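Side-chain contacts in probable mannosyltransferase KTR4 (Saccharomyces cerevisiae, PDB 5A07), which is a probable mannosyltransferase of a GT-A glycosyltransferase family and holds guanosine-5'-diphosphate and a manganese ion: residues B[55-60]-B[422-427]; B[61-66]-B[301-306]; B[294-299]-B[361-366]. All coordinates share one frame; numbering follows the deposited sequence.

The three contacts illustrate how chemistry follows depth in a globular fold. Contact 3 lies in the core, where the last turns of two helices meet through aliphatic carbons and one indole edge. Contact 2 is partly buried and joins the starts of two helices through proline rings, with a water between backbone carbonyls. Contact 1, at the surface, sets a loop against the end of helix 418-425 and mixes a methyl group over an imidazole with a water shared by three side chains. The short chain from 294 to 306 ties them together: Leu57 N pairs with Lys297 O, and Lys297 NZ of contact 3 is hydrogen-bonded to Tyr306 OH of contact 2.

Contact 1: residues B[55-60]-B[422-427]; sequences EPLYEK and IRHSMS
Leu57 and Tyr58 reach from the loop between helices 43-53 and 65-80 to His424 and Arg423, in the last turn of helix 418-425, so that the N-terminal part of this GT-A glycosyltransferase meets a helix close to its C-terminus. The apolar part is a CH-pi contact. Leu57 CD2 lies over one face of the His424 imidazole, 4.0 Å from the ring centroid and 26° off the normal, displaced toward the rim so that its closest ring atom is NE2, at 3.6 Å. The opposite face is covered from within the helix by Arg423 CG, and the imidazole is thus held between two aliphatic groups. With CG anti to the backbone N (chi1 -173°), the leucine side chain extends far enough from the loop for CD2 to reach the ring.

The polar part lies at the edge of the same ring. Tyr58 OH comes in near the imidazole plane, while NE2 lies obliquely off the tyrosine ring, and the hydroxyl also touches Arg423 CD at 4.0 Å. A single water gathers the three polar ends, at 2.8 Å from Tyr58 OH and 2.9 Å from His424 NE2. Arg423 turns its guanidinium back toward this water through a bend at chi3, and NH1 has a second partner in Asn72 of helix 65-80. Behind the side chains, backbone bonding of Leu57 with Lys297 and the bond from Asn299 ND2 to Tyr58 O fix the loop. In the water's shell, the one bond whose direction is settled runs from Arg423 NH1 to the water oxygen, 2.9 Å long.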
loop_
_atom_site.group_PDB
_atom_site.type_symbol
_atom_site.label_atom_id
_atom_site.label_comp_id
_atom_site.label_asym_id
_atom_site.label_seq_id
_atom_site.Cartn_x
_atom_site.Cartn_y
_atom_site.Cartn_z
ATOM N N GLU B 55 -15.112 -4.199 19.165
ATOM C CA GLU B 55 -15.041 -3.150 20.106
ATOM C C GLU B 55 -13.880 -2.174 19.782
ATOM O O GLU B 55 -12.872 -2.613 19.260
ATOM C CB GLU B 55 -14.865 -3.757 21.513
ATOM C CG GLU B 55 -13.474 -4.348 21.772
ATOM C CD GLU B 55 -13.395 -5.355 22.949
ATOM O OE1 GLU B 55 -14.388 -5.456 23.684
ATOM O OE2 GLU B 55 -12.350 -6.077 23.106
ATOM N N PRO B 56 -13.976 -0.915 20.246
ATOM C CA PRO B 56 -12.907 0.051 20.015
ATOM C C PRO B 56 -11.688 -0.345 20.785
ATOM O O PRO B 56 -11.775 -1.018 21.837
ATOM C CB PRO B 56 -13.453 1.345 20.509
ATOM C CG PRO B 56 -14.688 1.021 21.312
ATOM C CD PRO B 56 -15.195 -0.273 20.790
ATOM N N LEU B 57 -10.530 -0.015 20.252
ATOM C CA LEU B 57 -9.328 -0.373 20.954
ATOM C C LEU B 57 -9.224 0.367 22.305
ATOM O O LEU B 57 -8.569 -0.151 23.259
ATOM C CB LEU B 57 -8.135 -0.028 20.088
ATOM C CG LEU B 57 -6.734 -0.469 20.574
ATOM C CD1 LEU B 57 -6.657 -1.993 20.802
ATOM C CD2 LEU B 57 -5.710 -0.038 19.523
ATOM N N TYR B 58 -9.725 1.592 22.362
ATOM C CA TYR B 58 -9.722 2.428 23.564
ATOM C C TYR B 58 -11.161 2.792 23.928
ATOM O O TYR B 58 -11.959 3.218 23.082
ATOM C CB TYR B 58 -8.962 3.703 23.344
ATOM C CG TYR B 58 -7.506 3.432 23.116
ATOM C CD1 TYR B 58 -6.638 3.205 24.186
ATOM C CD2 TYR B 58 -7.000 3.314 21.846
ATOM C CE1 TYR B 58 -5.305 2.854 23.971
ATOM C CE2 TYR B 58 -5.674 3.026 21.614
ATOM C CZ TYR B 58 -4.815 2.799 22.648
ATOM O OH TYR B 58 -3.525 2.424 22.374
ATOM N N GLU B 59 -11.524 2.621 25.188
ATOM C CA GLU B 59 -12.883 2.993 25.643
ATOM C C GLU B 59 -13.116 4.441 25.548
ATOM O O GLU B 59 -12.218 5.263 25.806
ATOM C CB GLU B 59 -13.148 2.575 27.094
ATOM C CG GLU B 59 -13.418 1.081 27.209
ATOM C CD GLU B 59 -13.337 0.563 28.655
ATOM O OE1 GLU B 59 -12.841 1.295 29.584
ATOM O OE2 GLU B 59 -13.756 -0.604 28.833
ATOM N N LYS B 60 -14.358 4.757 25.226
ATOM C CA LYS B 60 -14.793 6.133 25.078
ATOM C C LYS B 60 -14.384 6.978 26.275
ATOM O O LYS B 60 -14.344 6.510 27.428
ATOM C CB LYS B 60 -16.300 6.145 24.864
ATOM C CG LYS B 60 -16.885 7.521 24.549
ATOM C CD LYS B 60 -18.184 7.427 23.753
ATOM C CE LYS B 60 -17.902 6.957 22.324
ATOM N NZ LYS B 60 -19.141 6.572 21.602
ATOM N N ILE B 422 3.564 0.988 14.680
ATOM C CA ILE B 422 4.759 0.787 15.549
ATOM C C ILE B 422 4.331 0.243 16.909
ATOM O O ILE B 422 4.900 -0.747 17.400
ATOM C CB ILE B 422 5.564 2.075 15.763
ATOM C CG1 ILE B 422 6.220 2.494 14.444
ATOM C CG2 ILE B 422 6.674 1.884 16.841
ATOM C CD1 ILE B 422 6.764 3.881 14.446
ATOM N N ARG B 423 3.345 0.869 17.484
ATOM C CA ARG B 423 2.905 0.504 18.853
ATOM C C ARG B 423 2.317 -0.899 18.940
ATOM O O ARG B 423 2.592 -1.631 19.904
ATOM C CB ARG B 423 1.907 1.526 19.334
ATOM C CG ARG B 423 1.290 1.253 20.732
ATOM C CD ARG B 423 0.309 2.343 21.111
ATOM N NE ARG B 423 1.045 3.566 21.186
ATOM C CZ ARG B 423 0.809 4.724 20.532
ATOM N NH1 ARG B 423 -0.251 4.870 19.767
ATOM N NH2 ARG B 423 1.669 5.731 20.699
ATOM N N HIS B 424 1.514 -1.285 17.963
ATOM C CA HIS B 424 0.672 -2.489 18.060
ATOM C C HIS B 424 1.007 -3.614 17.104
ATOM O O HIS B 424 0.600 -4.774 17.325
ATOM C CB HIS B 424 -0.793 -2.149 17.824
ATOM C CG HIS B 424 -1.353 -1.265 18.873
ATOM N ND1 HIS B 424 -1.634 -1.716 20.147
ATOM C CD2 HIS B 424 -1.695 0.032 18.843
ATOM C CE1 HIS B 424 -2.104 -0.717 20.859
ATOM N NE2 HIS B 424 -2.144 0.360 20.095
ATOM N N SER B 425 1.699 -3.327 16.014
ATOM C CA SER B 425 1.869 -4.333 15.018
ATOM C C SER B 425 3.263 -4.822 14.931
ATOM O O SER B 425 3.483 -5.846 14.322
ATOM C CB SER B 425 1.476 -3.881 13.621
ATOM O OG SER B 425 0.146 -3.499 13.581
ATOM N N MET B 426 4.221 -4.129 15.499
ATOM C CA MET B 426 5.596 -4.574 15.377
ATOM C C MET B 426 6.069 -5.301 16.644
ATOM O O MET B 426 6.079 -4.714 17.709
ATOM C CB MET B 426 6.498 -3.390 15.061
ATOM C CG MET B 426 6.208 -2.751 13.653
ATOM S SD MET B 426 7.151 -1.248 13.341
ATOM C CE MET B 426 8.773 -1.858 13.016
ATOM N N SER B 427 6.502 -6.541 16.501
ATOM C CA SER B 427 7.143 -7.209 17.644
ATOM C C SER B 427 8.622 -6.929 17.653
ATOM O O SER B 427 9.150 -6.224 16.765
ATOM C CB SER B 427 6.896 -8.694 17.571
ATOM O OG SER B 427 7.607 -9.249 16.467
HETATM O O HOH W 1 -2.677 3.199 19.817
#

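Contact 2: residues B[61-66]-B[301-306]; sequences DTFDPN and QNPKNY. With ACT (acetate ion), chain H.
Pro65 and Pro303 form the close-packed part of this contact, their rings meeting CG to CG at 3.8 Å. Pro65 CG also approaches CD of Pro303, so the pyrrolidines engage by their outer corners and not face on. On the neighbouring flank Phe63 joins in: its CE1 lies 4.3 Å from Pro303 CG, and the proline stands at the edge of the phenyl ring, near its plane. Phe63 is further backed by Val68, one turn into helix 65-80. Beside the two prolines, Pro65 CB rests on the backbone oxygen Gln301 O at 3.7 Å, while the glutamine side chain turns away to bind Asn72 through OE1 and the carbonyls of Asn414 and Asn416 through NE2.

The arrangement is a meeting of two helix N-termini, each with proline as its first residue, a place where the missing N-H of proline costs no helical bond. The two starts are capped differently. Asp64, the N-cap of helix 65-80, accepts from Asn66 N through OD1 at 3.0 Å, the N-H approaching from above the carboxylate plane, 59° out of it. Asn302 holds the N-cap position of helix 303-308 but makes no capping bond with its side chain; its ND2 goes instead to Asn414 O.

Next to the packed rings, the two backbones, though near, are joined through solvent: a water donates to both carbonyls, lying 2.7 Å from Pro65 O and 2.7 Å from Gln301 O. Farther along, beyond the proline contact, a chi1 of -178° swings the ring of Tyr306 away from its own backbone N. The hydroxyl is hydrogen-bonded with Lys297 NZ and also meets an acetate ion that probably came from the crystallisation liquor; the modelled separation from the acetate is doubtfully short.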
loop_
_atom_site.group_PDB
_atom_site.type_symbol
_atom_site.label_atom_id
_atom_site.label_comp_id
_atom_site.label_asym_id
_atom_site.label_seq_id
_atom_site.Cartn_x
_atom_site.Cartn_y
_atom_site.Cartn_z
ATOM N N ASP B 61 -13.944 8.192 26.001
ATOM C CA ASP B 61 -13.596 9.131 27.077
ATOM C C ASP B 61 -12.432 8.787 27.986
ATOM O O ASP B 61 -12.320 9.345 29.064
ATOM C CB ASP B 61 -14.826 9.390 27.987
ATOM C CG ASP B 61 -16.081 9.734 27.193
ATOM O OD1 ASP B 61 -15.972 10.342 26.096
ATOM O OD2 ASP B 61 -17.179 9.396 27.665
ATOM N N THR B 62 -11.564 7.874 27.603
ATOM C CA THR B 62 -10.403 7.596 28.431
ATOM C C THR B 62 -9.168 8.137 27.751
ATOM O O THR B 62 -8.055 7.730 28.078
ATOM C CB THR B 62 -10.240 6.094 28.603
ATOM O OG1 THR B 62 -10.097 5.478 27.322
ATOM C CG2 THR B 62 -11.510 5.521 29.275
ATOM N N PHE B 63 -9.355 9.027 26.767
ATOM C CA PHE B 63 -8.233 9.546 25.955
ATOM C C PHE B 63 -8.648 10.898 25.408
ATOM O O PHE B 63 -9.828 11.141 25.256
ATOM C CB PHE B 63 -7.860 8.563 24.815
ATOM C CG PHE B 63 -8.976 8.322 23.800
ATOM C CD1 PHE B 63 -9.104 9.139 22.690
ATOM C CD2 PHE B 63 -9.830 7.273 23.943
ATOM C CE1 PHE B 63 -10.089 8.900 21.767
ATOM C CE2 PHE B 63 -10.836 7.031 23.048
ATOM C CZ PHE B 63 -10.963 7.874 21.939
ATOM N N ASP B 64 -7.677 11.775 25.166
ATOM C CA ASP B 64 -7.879 13.029 24.449
ATOM C C ASP B 64 -7.075 12.936 23.111
ATOM O O ASP B 64 -5.843 12.785 23.164
ATOM C CB ASP B 64 -7.314 14.163 25.278
ATOM C CG ASP B 64 -7.373 15.526 24.560
ATOM O OD1 ASP B 64 -7.786 15.641 23.387
ATOM O OD2 ASP B 64 -6.981 16.510 25.213
ATOM N N PRO B 65 -7.776 12.992 21.960
ATOM C CA PRO B 65 -7.141 12.911 20.638
ATOM C C PRO B 65 -5.993 13.871 20.420
ATOM O O PRO B 65 -5.102 13.560 19.680
ATOM C CB PRO B 65 -8.279 13.188 19.672
ATOM C CG PRO B 65 -9.530 12.816 20.407
ATOM C CD PRO B 65 -9.261 13.042 21.853
ATOM N N ASN B 66 -5.969 15.025 21.065
ATOM C CA ASN B 66 -4.842 15.923 20.937
ATOM C C ASN B 66 -3.639 15.444 21.649
ATOM O O ASN B 66 -2.540 15.648 21.178
ATOM C CB ASN B 66 -5.156 17.331 21.469
ATOM C CG ASN B 66 -6.246 17.997 20.694
ATOM O OD1 ASN B 66 -6.237 18.033 19.488
ATOM N ND2 ASN B 66 -7.199 18.527 21.405
ATOM N N GLN B 301 -6.762 8.443 17.798
ATOM C CA GLN B 301 -6.284 9.625 17.187
ATOM C C GLN B 301 -7.353 10.312 16.379
ATOM O O GLN B 301 -7.409 11.532 16.432
ATOM C CB GLN B 301 -5.114 9.324 16.242
ATOM C CG GLN B 301 -4.454 10.558 15.668
ATOM C CD GLN B 301 -3.138 10.194 14.959
ATOM O OE1 GLN B 301 -2.149 9.826 15.596
ATOM N NE2 GLN B 301 -3.127 10.300 13.645
ATOM N N ASN B 302 -8.138 9.559 15.626
ATOM C CA ASN B 302 -9.250 10.058 14.782
ATOM C C ASN B 302 -10.541 9.300 15.086
ATOM O O ASN B 302 -11.041 8.521 14.273
ATOM C CB ASN B 302 -8.942 9.908 13.292
ATOM C CG ASN B 302 -7.863 10.809 12.856
ATOM O OD1 ASN B 302 -7.930 12.012 13.063
ATOM N ND2 ASN B 302 -6.814 10.253 12.376
ATOM N N PRO B 303 -11.145 9.590 16.267
ATOM C CA PRO B 303 -12.325 8.866 16.687
ATOM C C PRO B 303 -13.518 9.066 15.744
ATOM O O PRO B 303 -14.368 8.170 15.629
ATOM C CB PRO B 303 -12.629 9.458 18.086
ATOM C CG PRO B 303 -11.806 10.685 18.212
ATOM C CD PRO B 303 -10.612 10.453 17.335
ATOM N N LYS B 304 -13.568 10.184 15.078
ATOM C CA LYS B 304 -14.698 10.414 14.141
ATOM C C LYS B 304 -14.615 9.532 12.954
ATOM O O LYS B 304 -15.652 9.150 12.390
ATOM C CB LYS B 304 -14.711 11.840 13.637
ATOM C CG LYS B 304 -14.885 12.887 14.702
ATOM C CD LYS B 304 -14.426 14.222 14.117
ATOM C CE LYS B 304 -15.580 15.125 13.765
ATOM N NZ LYS B 304 -15.544 16.223 14.774
ATOM N N ASN B 305 -13.378 9.149 12.554
ATOM C CA ASN B 305 -13.248 8.109 11.464
ATOM C C ASN B 305 -13.835 6.778 11.843
ATOM O O ASN B 305 -14.522 6.114 11.066
ATOM C CB ASN B 305 -11.766 7.871 11.032
ATOM C CG ASN B 305 -11.168 9.032 10.274
ATOM O OD1 ASN B 305 -10.318 8.884 9.335
ATOM N ND2 ASN B 305 -11.504 10.175 10.693
ATOM N N TYR B 306 -13.494 6.358 13.050
ATOM C CA TYR B 306 -13.917 5.102 13.573
ATOM C C TYR B 306 -15.460 5.055 13.756
ATOM O O TYR B 306 -16.103 4.066 13.452
ATOM C CB TYR B 306 -13.256 4.930 14.955
ATOM C CG TYR B 306 -13.598 3.594 15.583
ATOM C CD1 TYR B 306 -14.757 3.398 16.318
ATOM C CD2 TYR B 306 -12.766 2.542 15.453
ATOM C CE1 TYR B 306 -15.055 2.194 16.879
ATOM C CE2 TYR B 306 -13.036 1.342 16.037
ATOM C CZ TYR B 306 -14.173 1.170 16.779
ATOM O OH TYR B 306 -14.468 -0.087 17.277
HETATM C C ACT H . -17.361 -1.346 17.031
HETATM O O ACT H . -16.851 -0.403 17.695
HETATM O OXT ACT H . -16.713 -2.204 16.375
HETATM C CH3 ACT H . -18.880 -1.469 17.010
HETATM O O HOH W 2 -5.673 13.494 17.009
#

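Contact 3: residues B[294-299]-B[361-366]; sequences AWLKDN and ALALFA. With ACT (acetate ion), chain H.
The indole of Trp295 meets Ala363 at its edge: the methyl CB lies near the ring plane, 4.0 Å from CZ3 and 4.1 Å from CE3. Phe317 stacks on this indole and Trp421 meets it edge-to-face, while its NE1 bonds to Asn261 OD1.

Next to the tryptophan edge, Leu296 spreads its fork over Ala363. Its CD1 and CD2 each stand 3.7 Å from Ala363 CB, which lies against the flat of the fork, about equally far from CG, CD1 and CD2. CD1 is shared with Leu364, whose CD2 touches it at 3.7 Å. Here two helices of the GT-A glycosyltransferase, 293-297 and 354-365, pack in the buried interior through their last turns, and the small alanine is consistent with the close approach, 7.5 Å between Leu296 CA and Ala363 CA. Helix 272-282 adds Trp273 against Leu296 and Thr276 against Leu364.

Lys297 leaves in another direction, its chain bent at chi2 and chi3. Its NZ donates to acetate OXT at 2.9 Å and is further bonded to Leu53 O, Gly311 O and Tyr306 OH.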
loop_
_atom_site.group_PDB
_atom_site.type_symbol
_atom_site.label_atom_id
_atom_site.label_comp_id
_atom_site.label_asym_id
_atom_site.label_seq_id
_atom_site.Cartn_x
_atom_site.Cartn_y
_atom_site.Cartn_z
ATOM N N ALA B 294 -5.357 -4.628 16.236
ATOM C CA ALA B 294 -5.339 -3.388 16.916
ATOM C C ALA B 294 -5.257 -2.168 15.942
ATOM O O ALA B 294 -5.927 -1.131 16.117
ATOM C CB ALA B 294 -4.192 -3.403 17.915
ATOM N N TRP B 295 -4.447 -2.311 14.929
ATOM C CA TRP B 295 -4.289 -1.274 13.896
ATOM C C TRP B 295 -5.592 -0.954 13.200
ATOM O O TRP B 295 -5.884 0.222 12.954
ATOM C CB TRP B 295 -3.263 -1.758 12.886
ATOM C CG TRP B 295 -2.878 -0.883 11.758
ATOM C CD1 TRP B 295 -2.276 0.325 11.826
ATOM C CD2 TRP B 295 -3.011 -1.172 10.363
ATOM N NE1 TRP B 295 -2.037 0.816 10.569
ATOM C CE2 TRP B 295 -2.442 -0.101 9.656
ATOM C CE3 TRP B 295 -3.551 -2.202 9.655
ATOM C CZ2 TRP B 295 -2.428 -0.046 8.273
ATOM C CZ3 TRP B 295 -3.495 -2.171 8.274
ATOM C CH2 TRP B 295 -2.939 -1.091 7.602
ATOM N N LEU B 296 -6.423 -1.951 12.918
ATOM C CA LEU B 296 -7.772 -1.722 12.374
ATOM C C LEU B 296 -8.774 -1.052 13.366
ATOM O O LEU B 296 -9.720 -0.405 12.958
ATOM C CB LEU B 296 -8.374 -3.026 11.946
ATOM C CG LEU B 296 -7.570 -3.860 10.958
ATOM C CD1 LEU B 296 -8.242 -5.167 10.667
ATOM C CD2 LEU B 296 -7.405 -3.036 9.660
ATOM N N LYS B 297 -8.537 -1.165 14.660
ATOM C CA LYS B 297 -9.516 -0.781 15.672
ATOM C C LYS B 297 -9.110 0.416 16.498
ATOM O O LYS B 297 -9.841 0.797 17.400
ATOM C CB LYS B 297 -9.764 -1.965 16.600
ATOM C CG LYS B 297 -10.246 -3.212 15.949
ATOM C CD LYS B 297 -11.568 -3.089 15.228
ATOM C CE LYS B 297 -12.662 -2.512 16.121
ATOM N NZ LYS B 297 -14.017 -2.473 15.420
ATOM N N ASP B 298 -8.005 1.091 16.155
ATOM C CA ASP B 298 -7.521 2.203 16.917
ATOM C C ASP B 298 -8.363 3.426 16.692
ATOM O O ASP B 298 -8.325 4.068 15.610
ATOM C CB ASP B 298 -6.046 2.550 16.608
ATOM C CG ASP B 298 -5.438 3.475 17.659
ATOM O OD1 ASP B 298 -6.188 4.024 18.505
ATOM O OD2 ASP B 298 -4.218 3.783 17.590
ATOM N N ASN B 299 -9.084 3.831 17.742
ATOM C CA ASN B 299 -10.023 4.926 17.640
ATOM C C ASN B 299 -9.502 6.159 18.313
ATOM O O ASN B 299 -10.186 7.198 18.368
ATOM C CB ASN B 299 -11.372 4.533 18.300
ATOM C CG ASN B 299 -11.202 4.079 19.741
ATOM O OD1 ASN B 299 -10.355 3.265 20.052
ATOM N ND2 ASN B 299 -12.039 4.589 20.614
ATOM N N ALA B 361 -7.476 -6.785 3.908
ATOM C CA ALA B 361 -7.130 -8.146 3.622
ATOM C C ALA B 361 -5.814 -8.551 4.289
ATOM O O ALA B 361 -5.713 -9.650 4.857
ATOM C CB ALA B 361 -7.041 -8.399 2.152
ATOM N N LEU B 362 -4.795 -7.710 4.149
ATOM C CA LEU B 362 -3.515 -8.028 4.774
ATOM C C LEU B 362 -3.660 -8.130 6.327
ATOM O O LEU B 362 -3.082 -8.962 6.961
ATOM C CB LEU B 362 -2.497 -6.955 4.392
ATOM C CG LEU B 362 -1.947 -7.048 2.990
ATOM C CD1 LEU B 362 -1.284 -5.697 2.665
ATOM C CD2 LEU B 362 -0.935 -8.175 2.872
ATOM N N ALA B 363 -4.386 -7.215 6.923
ATOM C CA ALA B 363 -4.468 -7.165 8.375
ATOM C C ALA B 363 -5.310 -8.354 8.936
ATOM O O ALA B 363 -5.034 -8.852 10.028
ATOM C CB ALA B 363 -5.095 -5.855 8.787
ATOM N N LEU B 364 -6.329 -8.773 8.188
ATOM C CA LEU B 364 -7.254 -9.815 8.664
ATOM C C LEU B 364 -6.764 -11.203 8.316
ATOM O O LEU B 364 -6.936 -12.144 9.137
ATOM C CB LEU B 364 -8.647 -9.610 8.068
ATOM C CG LEU B 364 -9.295 -8.359 8.621
ATOM C CD1 LEU B 364 -10.500 -8.025 7.797
ATOM C CD2 LEU B 364 -9.679 -8.493 10.072
ATOM N N PHE B 365 -6.103 -11.384 7.159
ATOM C CA PHE B 365 -5.880 -12.717 6.610
ATOM C C PHE B 365 -4.463 -13.136 6.603
ATOM O O PHE B 365 -4.172 -14.187 6.073
ATOM C CB PHE B 365 -6.477 -12.873 5.186
ATOM C CG PHE B 365 -7.909 -12.378 5.060
ATOM C CD1 PHE B 365 -8.835 -12.656 6.044
ATOM C CD2 PHE B 365 -8.317 -11.697 3.957
ATOM C CE1 PHE B 365 -10.158 -12.193 5.968
ATOM C CE2 PHE B 365 -9.602 -11.202 3.855
ATOM C CZ PHE B 365 -10.538 -11.452 4.870
ATOM N N ALA B 366 -3.569 -12.342 7.206
ATOM C CA ALA B 366 -2.139 -12.637 7.228
ATOM C C ALA B 366 -1.573 -12.273 8.579
ATOM O O ALA B 366 -2.120 -11.438 9.295
ATOM C CB ALA B 366 -1.383 -11.864 6.165
HETATM C C ACT H . -17.361 -1.346 17.031
HETATM O O ACT H . -16.851 -0.403 17.695
HETATM O OXT ACT H . -16.713 -2.204 16.375
HETATM C CH3 ACT H . -18.880 -1.469 17.010
#